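Local coordinates for protein alpha-rhamnosidase (PDB 6I60) that probably hydrolyses terminal non-reducing alpha-L-rhamnose residues from alpha-L-rhamnosides, at residues 283-291 / 321-329; 174-185 / 241-251. All blocks are in the same frame, centred on the assembly; numbering follows the deposited sequence.

Interaction 1. Residues 283-291 / 321-329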
loop_
_atom_site.group_PDB
_atom_site.type_symbol
_atom_site.label_atom_id
_atom_site.label_comp_id
_atom_site.label_asym_id
_atom_site.label_seq_id
_atom_site.Cartn_x
_atom_site.Cartn_y
_atom_site.Cartn_z
ATOM N N SER A 283 -17.434 -25.943 10.731
ATOM C CA SER A 283 -18.149 -25.168 11.734
ATOM C C SER A 283 -19.643 -25.448 11.635
ATOM O O SER A 283 -20.229 -25.358 10.550
ATOM C CB SER A 283 -17.871 -23.673 11.559
ATOM O OG SER A 283 -17.960 -23.287 10.199
ATOM N N ASP A 284 -20.252 -25.790 12.765
ATOM C CA ASP A 284 -21.673 -26.117 12.812
ATOM C C ASP A 284 -22.170 -25.864 14.235
ATOM O O ASP A 284 -21.496 -25.198 15.028
ATOM C CB ASP A 284 -21.904 -27.564 12.346
ATOM C CG ASP A 284 -21.133 -28.572 13.174
ATOM O OD1 ASP A 284 -21.285 -28.560 14.413
ATOM O OD2 ASP A 284 -20.377 -29.376 12.589
ATOM N N GLU A 285 -23.348 -26.400 14.559
ATOM C CA GLU A 285 -23.944 -26.188 15.872
ATOM C C GLU A 285 -23.302 -27.026 16.967
ATOM O O GLU A 285 -23.570 -26.781 18.148
ATOM C CB GLU A 285 -25.444 -26.482 15.825
ATOM C CG GLU A 285 -26.239 -25.524 14.960
ATOM C CD GLU A 285 -27.223 -26.244 14.063
ATOM O OE1 GLU A 285 -28.394 -26.397 14.466
ATOM O OE2 GLU A 285 -26.823 -26.651 12.952
ATOM N N SER A 286 -22.472 -28.008 16.615
ATOM C CA SER A 286 -21.749 -28.762 17.631
ATOM C C SER A 286 -20.662 -27.937 18.307
ATOM O O SER A 286 -20.019 -28.434 19.239
ATOM C CB SER A 286 -21.140 -30.023 17.014
ATOM O OG SER A 286 -19.946 -29.726 16.308
ATOM N N TRP A 287 -20.449 -26.699 17.867
ATOM C CA TRP A 287 -19.444 -25.833 18.462
ATOM C C TRP A 287 -19.979 -25.177 19.727
ATOM O O TRP A 287 -21.148 -24.785 19.796
ATOM C CB TRP A 287 -19.017 -24.751 17.473
ATOM C CG TRP A 287 -18.136 -25.237 16.372
ATOM C CD1 TRP A 287 -18.336 -26.328 15.581
ATOM C CD2 TRP A 287 -16.912 -24.640 15.931
ATOM N NE1 TRP A 287 -17.311 -26.452 14.676
ATOM C CE2 TRP A 287 -16.423 -25.426 14.869
ATOM C CE3 TRP A 287 -16.181 -23.518 16.333
ATOM C CZ2 TRP A 287 -15.239 -25.127 14.205
ATOM C CZ3 TRP A 287 -15.008 -23.221 15.670
ATOM C CH2 TRP A 287 -14.547 -24.022 14.618
ATOM N N LYS A 288 -19.114 -25.053 20.724
ATOM C CA LYS A 288 -19.455 -24.328 21.936
ATOM C C LYS A 288 -18.985 -22.883 21.828
ATOM O O LYS A 288 -18.121 -22.544 21.016
ATOM C CB LYS A 288 -18.838 -25.005 23.159
ATOM C CG LYS A 288 -19.487 -26.330 23.519
ATOM C CD LYS A 288 -21.005 -26.225 23.519
ATOM C CE LYS A 288 -21.633 -27.330 24.354
ATOM N NZ LYS A 288 -21.621 -27.007 25.808
ATOM N N THR A 289 -19.572 -22.024 22.658
ATOM C CA THR A 289 -19.274 -20.602 22.579
ATOM C C THR A 289 -19.551 -19.945 23.923
ATOM O O THR A 289 -20.372 -20.427 24.709
ATOM C CB THR A 289 -20.089 -19.924 21.470
ATOM O OG1 THR A 289 -19.676 -18.559 21.340
ATOM C CG2 THR A 289 -21.576 -19.982 21.786
ATOM N N THR A 290 -18.854 -18.838 24.172
ATOM C CA THR A 290 -18.958 -18.117 25.436
ATOM C C THR A 290 -18.325 -16.741 25.267
ATOM O O THR A 290 -17.707 -16.438 24.243
ATOM C CB THR A 290 -18.271 -18.872 26.574
ATOM O OG1 THR A 290 -18.126 -18.004 27.704
ATOM C CG2 THR A 290 -16.899 -19.333 26.134
ATOM N N TYR A 291 -18.487 -15.912 26.295
ATOM C CA TYR A 291 -17.823 -14.621 26.381
ATOM C C TYR A 291 -16.601 -14.745 27.280
ATOM O O TYR A 291 -16.627 -15.466 28.281
ATOM C CB TYR A 291 -18.768 -13.546 26.921
ATOM C CG TYR A 291 -19.646 -12.913 25.864
ATOM C CD1 TYR A 291 -19.224 -12.827 24.544
ATOM C CD2 TYR A 291 -20.898 -12.405 26.185
ATOM C CE1 TYR A 291 -20.024 -12.252 23.573
ATOM C CE2 TYR A 291 -21.705 -11.828 25.222
ATOM C CZ TYR A 291 -21.262 -11.753 23.919
ATOM O OH TYR A 291 -22.064 -11.178 22.960
ATOM N N ASP A 321 -15.509 -28.887 27.898
ATOM C CA ASP A 321 -16.162 -28.162 26.816
ATOM C C ASP A 321 -17.652 -27.955 27.051
ATOM O O ASP A 321 -18.279 -27.212 26.291
ATOM C CB ASP A 321 -15.948 -28.896 25.491
ATOM C CG ASP A 321 -16.151 -27.996 24.291
ATOM O OD1 ASP A 321 -16.343 -26.778 24.491
ATOM O OD2 ASP A 321 -16.121 -28.506 23.149
ATOM N N SER A 322 -18.231 -28.579 28.078
ATOM C CA SER A 322 -19.646 -28.392 28.372
ATOM C C SER A 322 -19.897 -26.998 28.935
ATOM O O SER A 322 -19.252 -26.034 28.512
ATOM C CB SER A 322 -20.144 -29.460 29.346
ATOM O OG SER A 322 -21.508 -29.756 29.107
ATOM N N THR A 323 -20.843 -26.882 29.873
ATOM C CA THR A 323 -21.281 -25.634 30.511
ATOM C C THR A 323 -21.337 -24.411 29.592
ATOM O O THR A 323 -21.627 -23.303 30.054
ATOM C CB THR A 323 -20.406 -25.307 31.738
ATOM O OG1 THR A 323 -20.890 -24.108 32.359
ATOM C CG2 THR A 323 -18.936 -25.104 31.375
ATOM N N TRP A 324 -21.086 -24.595 28.298
ATOM C CA TRP A 324 -21.131 -23.529 27.311
ATOM C C TRP A 324 -22.379 -23.686 26.453
ATOM O O TRP A 324 -22.850 -24.801 26.211
ATOM C CB TRP A 324 -19.892 -23.544 26.406
ATOM C CG TRP A 324 -18.595 -23.182 27.078
ATOM C CD1 TRP A 324 -18.350 -23.119 28.421
ATOM C CD2 TRP A 324 -17.361 -22.839 26.430
ATOM N NE1 TRP A 324 -17.044 -22.758 28.647
ATOM C CE2 TRP A 324 -16.415 -22.580 27.442
ATOM C CE3 TRP A 324 -16.966 -22.725 25.092
ATOM C CZ2 TRP A 324 -15.100 -22.214 27.159
ATOM C CZ3 TRP A 324 -15.659 -22.361 24.814
ATOM C CH2 TRP A 324 -14.743 -22.111 25.842
ATOM N N GLU A 325 -22.911 -22.559 25.991
ATOM C CA GLU A 325 -24.018 -22.592 25.048
ATOM C C GLU A 325 -23.512 -22.970 23.663
ATOM O O GLU A 325 -22.358 -22.716 23.308
ATOM C CB GLU A 325 -24.732 -21.240 25.000
ATOM C CG GLU A 325 -23.811 -20.046 24.792
ATOM C CD GLU A 325 -24.504 -18.883 24.103
ATOM O OE1 GLU A 325 -24.880 -19.028 22.921
ATOM O OE2 GLU A 325 -24.672 -17.821 24.743
ATOM N N ASN A 326 -24.385 -23.593 22.880
ATOM C CA ASN A 326 -24.021 -24.007 21.535
ATOM C C ASN A 326 -24.177 -22.849 20.557
ATOM O O ASN A 326 -24.998 -21.948 20.752
ATOM C CB ASN A 326 -24.878 -25.193 21.087
ATOM C CG ASN A 326 -24.462 -26.499 21.744
ATOM O OD1 ASN A 326 -24.469 -26.622 22.970
ATOM N ND2 ASN A 326 -24.102 -27.483 20.928
ATOM N N ALA A 327 -23.372 -22.876 19.500
ATOM C CA ALA A 327 -23.467 -21.862 18.462
ATOM C C ALA A 327 -24.688 -22.112 17.580
ATOM O O ALA A 327 -25.208 -23.228 17.491
ATOM C CB ALA A 327 -22.198 -21.840 17.609
ATOM N N ILE A 328 -25.145 -21.048 16.924
ATOM C CA ILE A 328 -26.285 -21.112 16.021
ATOM C C ILE A 328 -25.824 -20.724 14.620
ATOM O O ILE A 328 -24.735 -20.184 14.425
ATOM C CB ILE A 328 -27.450 -20.216 16.484
ATOM C CG1 ILE A 328 -27.193 -18.759 16.101
ATOM C CG2 ILE A 328 -27.659 -20.342 17.985
ATOM C CD1 ILE A 328 -28.352 -17.840 16.408
ATOM N N LEU A 329 -26.673 -21.016 13.639
ATOM C CA LEU A 329 -26.368 -20.673 12.258
ATOM C C LEU A 329 -26.428 -19.164 12.057
ATOM O O LEU A 329 -27.251 -18.472 12.662
ATOM C CB LEU A 329 -27.345 -21.357 11.301
ATOM C CG LEU A 329 -27.213 -22.865 11.084
ATOM C CD1 LEU A 329 -25.753 -23.294 11.066
ATOM C CD2 LEU A 329 -27.994 -23.623 12.142
HETATM O O HOH W 1 -17.582 -28.716 20.209
#
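Lys288 and Asn326 face each other as a non-hydrogen-bonded pair in a short antiparallel beta pairing, where the start of strand 288-298 meets the irregular strand 325-329 at the surface of the N-terminal rhamnosidase domain. Ala327 N donates to Trp287 O (2.9 Å), and Thr289 N reaches Glu325 O. Lys288 suits its place because it has both a long alkyl chain and a charged end. CB and CG pass beside Asp321 OD1, then bends at chi2 (-47°) and chi4 (81°) curl the chain so that NZ donates to Trp324 O at 2.6 Å and, weakly, to Asp321 O. A methionine in its place would probably leave Trp324 O without this donor and the loop 321-324 less firmly tied to the strand. Next door, the methyl CG2 of Thr290 sits squarely over one face of the Trp324 six-membered ring, 3.2 Å from its centroid, a CH-pi contact. On the far side of Lys288, the Asn326 amide sends ND2 to Glu285 O (2.9 Å), which lies in its amide plane, and Leu329 CD2 packs against the Glu285 carboxylate. Farther out, Trp287 NE1 bonds Val282 O, and Glu325 OE2 pairs with Lys152. The type I turn from Asp284 to Trp287, which presents Glu285 O, carries an Asx turn: Asp284 OD1 accepts from both Ser286 N (2.6 Å) and Ser286 OG.

Interaction 2. Residues 174-185 / 241-251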
loop_
_atom_site.group_PDB
_atom_site.type_symbol
_atom_site.label_atom_id
_atom_site.label_comp_id
_atom_site.label_asym_id
_atom_site.label_seq_id
_atom_site.Cartn_x
_atom_site.Cartn_y
_atom_site.Cartn_z
ATOM N N ALA A 174 -20.241 -4.579 19.604
ATOM C CA ALA A 174 -20.563 -5.864 20.201
ATOM C C ALA A 174 -19.395 -6.353 21.055
ATOM O O ALA A 174 -18.330 -5.735 21.118
ATOM C CB ALA A 174 -20.916 -6.881 19.119
ATOM N N TYR A 175 -19.596 -7.483 21.723
ATOM C CA TYR A 175 -18.568 -8.065 22.568
ATOM C C TYR A 175 -17.650 -8.945 21.721
ATOM O O TYR A 175 -17.694 -8.924 20.488
ATOM C CB TYR A 175 -19.204 -8.847 23.715
ATOM C CG TYR A 175 -19.543 -8.013 24.928
ATOM C CD1 TYR A 175 -20.120 -6.756 24.794
ATOM C CD2 TYR A 175 -19.296 -8.487 26.209
ATOM C CE1 TYR A 175 -20.435 -5.994 25.902
ATOM C CE2 TYR A 175 -19.608 -7.733 27.322
ATOM C CZ TYR A 175 -20.177 -6.488 27.164
ATOM O OH TYR A 175 -20.489 -5.737 28.272
ATOM N N ALA A 176 -16.804 -9.735 22.379
ATOM C CA ALA A 176 -15.866 -10.614 21.690
ATOM C C ALA A 176 -16.218 -12.067 21.975
ATOM O O ALA A 176 -15.815 -12.609 23.015
ATOM C CB ALA A 176 -14.427 -10.316 22.119
ATOM N N PRO A 177 -16.958 -12.739 21.099
ATOM C CA PRO A 177 -17.303 -14.140 21.346
ATOM C C PRO A 177 -16.153 -15.076 21.018
ATOM O O PRO A 177 -15.360 -14.839 20.104
ATOM C CB PRO A 177 -18.490 -14.379 20.406
ATOM C CG PRO A 177 -18.258 -13.441 19.276
ATOM C CD PRO A 177 -17.557 -12.230 19.850
ATOM N N MET A 178 -16.072 -16.154 21.791
ATOM C CA MET A 178 -15.102 -17.216 21.569
ATOM C C MET A 178 -15.831 -18.480 21.136
ATOM O O MET A 178 -16.938 -18.758 21.603
ATOM C CB MET A 178 -14.281 -17.489 22.833
ATOM C CG MET A 178 -13.734 -16.239 23.500
ATOM S SD MET A 178 -13.177 -16.537 25.188
ATOM C CE MET A 178 -11.470 -16.002 25.086
ATOM N N PHE A 179 -15.208 -19.241 20.239
ATOM C CA PHE A 179 -15.803 -20.455 19.698
ATOM C C PHE A 179 -14.824 -21.606 19.852
ATOM O O PHE A 179 -13.635 -21.460 19.548
ATOM C CB PHE A 179 -16.190 -20.274 18.228
ATOM C CG PHE A 179 -17.292 -19.277 18.014
ATOM C CD1 PHE A 179 -17.003 -17.936 17.828
ATOM C CD2 PHE A 179 -18.616 -19.679 18.007
ATOM C CE1 PHE A 179 -18.015 -17.016 17.635
ATOM C CE2 PHE A 179 -19.632 -18.763 17.815
ATOM C CZ PHE A 179 -19.331 -17.430 17.628
ATOM N N ARG A 180 -15.326 -22.747 20.318
ATOM C CA ARG A 180 -14.498 -23.905 20.617
ATOM C C ARG A 180 -15.131 -25.163 20.043
ATOM O O ARG A 180 -16.352 -25.338 20.103
ATOM C CB ARG A 180 -14.303 -24.069 22.128
ATOM C CG ARG A 180 -13.558 -25.328 22.507
ATOM C CD ARG A 180 -13.632 -25.618 23.996
ATOM N NE ARG A 180 -12.359 -26.096 24.533
ATOM C CZ ARG A 180 -11.748 -27.222 24.166
ATOM N NH1 ARG A 180 -12.287 -28.026 23.255
ATOM N NH2 ARG A 180 -10.592 -27.552 24.723
ATOM N N LYS A 181 -14.291 -26.035 19.487
ATOM C CA LYS A 181 -14.724 -27.328 18.979
ATOM C C LYS A 181 -13.593 -28.325 19.181
ATOM O O LYS A 181 -12.423 -27.997 18.968
ATOM C CB LYS A 181 -15.119 -27.249 17.498
ATOM C CG LYS A 181 -15.254 -28.598 16.804
ATOM C CD LYS A 181 -16.670 -29.141 16.922
ATOM C CE LYS A 181 -16.718 -30.634 16.638
ATOM N NZ LYS A 181 -16.513 -31.439 17.875
ATOM N N SER A 182 -13.944 -29.536 19.602
ATOM C CA SER A 182 -12.972 -30.585 19.871
ATOM C C SER A 182 -13.088 -31.687 18.827
ATOM O O SER A 182 -14.193 -32.036 18.398
ATOM C CB SER A 182 -13.170 -31.163 21.275
ATOM O OG SER A 182 -14.542 -31.163 21.633
ATOM N N PHE A 183 -11.942 -32.224 18.414
ATOM C CA PHE A 183 -11.895 -33.343 17.487
ATOM C C PHE A 183 -10.761 -34.273 17.894
ATOM O O PHE A 183 -9.858 -33.894 18.644
ATOM C CB PHE A 183 -11.722 -32.879 16.033
ATOM C CG PHE A 183 -10.462 -32.098 15.783
ATOM C CD1 PHE A 183 -10.396 -30.746 16.082
ATOM C CD2 PHE A 183 -9.349 -32.711 15.232
ATOM C CE1 PHE A 183 -9.241 -30.023 15.847
ATOM C CE2 PHE A 183 -8.190 -31.992 14.991
ATOM C CZ PHE A 183 -8.137 -30.647 15.300
ATOM N N SER A 184 -10.818 -35.504 17.392
ATOM C CA SER A 184 -9.871 -36.546 17.761
ATOM C C SER A 184 -9.068 -36.988 16.546
ATOM O O SER A 184 -9.589 -37.040 15.427
ATOM C CB SER A 184 -10.592 -37.749 18.376
ATOM O OG SER A 184 -10.756 -37.583 19.775
ATOM N N ILE A 185 -7.794 -37.303 16.775
ATOM C CA ILE A 185 -6.887 -37.775 15.738
ATOM C C ILE A 185 -6.255 -39.079 16.208
ATOM O O ILE A 185 -5.925 -39.227 17.391
ATOM C CB ILE A 185 -5.799 -36.729 15.408
ATOM C CG1 ILE A 185 -6.431 -35.362 15.128
ATOM C CG2 ILE A 185 -4.962 -37.174 14.220
ATOM C CD1 ILE A 185 -7.198 -35.296 13.822
ATOM N N GLY A 241 -3.929 -37.502 20.517
ATOM C CA GLY A 241 -5.269 -37.833 20.969
ATOM C C GLY A 241 -6.312 -36.745 20.807
ATOM O O GLY A 241 -6.789 -36.490 19.698
ATOM N N LYS A 242 -6.693 -36.110 21.912
ATOM C CA LYS A 242 -7.713 -35.073 21.870
ATOM C C LYS A 242 -7.132 -33.776 21.324
ATOM O O LYS A 242 -5.975 -33.431 21.589
ATOM C CB LYS A 242 -8.301 -34.842 23.262
ATOM C CG LYS A 242 -9.716 -35.376 23.431
ATOM C CD LYS A 242 -10.577 -34.423 24.245
ATOM C CE LYS A 242 -11.420 -35.171 25.266
ATOM N NZ LYS A 242 -12.045 -34.252 26.260
ATOM N N ASN A 243 -7.940 -33.059 20.548
ATOM C CA ASN A 243 -7.529 -31.807 19.934
ATOM C C ASN A 243 -8.547 -30.724 20.247
ATOM O O ASN A 243 -9.711 -31.001 20.551
ATOM C CB ASN A 243 -7.376 -31.943 18.419
ATOM C CG ASN A 243 -6.086 -32.617 18.025
ATOM O OD1 ASN A 243 -5.550 -33.441 18.765
ATOM N ND2 ASN A 243 -5.575 -32.270 16.852
ATOM N N ALA A 244 -8.096 -29.476 20.155
ATOM C CA ALA A 244 -8.950 -28.333 20.430
ATOM C C ALA A 244 -8.555 -27.183 19.518
ATOM O O ALA A 244 -7.371 -26.985 19.231
ATOM C CB ALA A 244 -8.856 -27.903 21.898
ATOM N N ILE A 245 -9.553 -26.432 19.065
ATOM C CA ILE A 245 -9.332 -25.236 18.266
ATOM C C ILE A 245 -9.992 -24.058 18.971
ATOM O O ILE A 245 -10.991 -24.214 19.680
ATOM C CB ILE A 245 -9.870 -25.395 16.828
ATOM C CG1 ILE A 245 -11.256 -26.028 16.846
ATOM C CG2 ILE A 245 -8.939 -26.263 16.007
ATOM C CD1 ILE A 245 -12.370 -25.034 16.921
ATOM N N GLY A 246 -9.424 -22.870 18.770
ATOM C CA GLY A 246 -9.942 -21.676 19.407
ATOM C C GLY A 246 -10.025 -20.479 18.482
ATOM O O GLY A 246 -9.040 -20.125 17.826
ATOM N N VAL A 247 -11.197 -19.852 18.414
ATOM C CA VAL A 247 -11.413 -18.667 17.591
ATOM C C VAL A 247 -12.154 -17.634 18.428
ATOM O O VAL A 247 -13.238 -17.918 18.952
ATOM C CB VAL A 247 -12.206 -18.979 16.311
ATOM C CG1 VAL A 247 -12.347 -17.724 15.466
ATOM C CG2 VAL A 247 -11.536 -20.089 15.517
ATOM N N ILE A 248 -11.576 -16.443 18.549
ATOM C CA ILE A 248 -12.211 -15.310 19.213
ATOM C C ILE A 248 -12.484 -14.243 18.160
ATOM O O ILE A 248 -11.616 -13.946 17.331
ATOM C CB ILE A 248 -11.343 -14.764 20.361
ATOM C CG1 ILE A 248 -11.942 -13.474 20.922
ATOM C CG2 ILE A 248 -9.911 -14.545 19.901
ATOM C CD1 ILE A 248 -11.703 -13.289 22.400
ATOM N N LEU A 249 -13.689 -13.681 18.184
ATOM C CA LEU A 249 -14.144 -12.762 17.150
ATOM C C LEU A 249 -14.090 -11.319 17.631
ATOM O O LEU A 249 -14.470 -11.015 18.765
ATOM C CB LEU A 249 -15.570 -13.101 16.715
ATOM C CG LEU A 249 -15.745 -14.367 15.876
ATOM C CD1 LEU A 249 -17.165 -14.453 15.356
ATOM C CD2 LEU A 249 -14.746 -14.402 14.729
ATOM N N GLY A 250 -13.618 -10.434 16.756
ATOM C CA GLY A 250 -13.643 -9.006 17.009
ATOM C C GLY A 250 -14.569 -8.290 16.047
ATOM O O GLY A 250 -14.937 -8.848 15.008
ATOM N N ASN A 251 -14.959 -7.057 16.375
ATOM C CA ASN A 251 -15.887 -6.321 15.521
ATOM C C ASN A 251 -15.194 -5.794 14.270
ATOM O O ASN A 251 -15.525 -6.192 13.147
ATOM C CB ASN A 251 -16.524 -5.168 16.302
ATOM C CG ASN A 251 -17.118 -5.613 17.623
ATOM O OD1 ASN A 251 -17.173 -6.804 17.928
ATOM N ND2 ASN A 251 -17.562 -4.652 18.418
#
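Strands 177-184 and 242-250 are antiparallel neighbours in one sheet of a beta-sandwich, their axes 4.6 Å apart at closest approach and 162° between their directions. In the middle, Phe179 and Val247 form a hydrogen-bonded pair: Phe179 N donates to Val247 O (2.7 Å) and Val247 N to Phe179 O. Leu249 N to Pro177 O and Asn243 N to Phe183 O continue the register on either side. Proline suits position 177, since it needs only its carbonyl here; its CG lies across the CB of Leu249. On the face carrying Phe179, Val247 and Leu249, the CE1 corner of the Phe179 ring meets Leu249 CD1 (3.5 Å), and all three side chains touch Leu265 of strand 264-273 in the opposing sheet. Farther along this face Phe183 takes a chi1 of 60°, with CG between backbone N and carbonyl carbon, which lays its ring over the neighbouring strand. Asn243 CB stands over the ring centre at 3.5 Å, a CH-pi contact, while Ile245 CG2 comes at the ring edge (3.8 Å from CE1). The other face carries Met178 and Ile248, which run side by side with Met178 CG 3.7 Å from Ile248 CD1. Arg180 shares that face; its NH2 rests on Ala244 CB, and its NE bonds Trp314 O. At the end near Asn251, the amide ND2 donates to Ala174 O from above the carbonyl plane (3.0 Å), tying that side chain to the backbone of segment 174-185. Main-chain bonds thus run the length of the pairing, whereas apolar packing adds to them unevenly: the Phe179 face is largely apolar, while the other passes from Met178 and Ile248 to Arg180, serines and Lys242.

How the interactions relate
Strand 171-184 pairs with 242-250 in interaction 2 on one side and with 288-298, the first strand of interaction 1, on the other. The contact centres are only 9 Å apart. Among the bonds that cross between them are Lys288 N to Arg180 O at 2.8 Å, Thr289 OG1 to Met178 O, also 2.8 Å, and a backbone bond between Thr290 and Met178. Asp321 OD2 and Arg180 NH1 form no more than a long, weak ion pair, and the Trp287 ring packs on Ile245. Interaction 1 thus extends the sheet toward the surface, whereas interaction 2 is buried. Tyr656, Glu659 and Leu660, which line a 2-(2-ethoxyethoxy)ethanol pocket, belong to helix 651-672 of the six-hairpin domain.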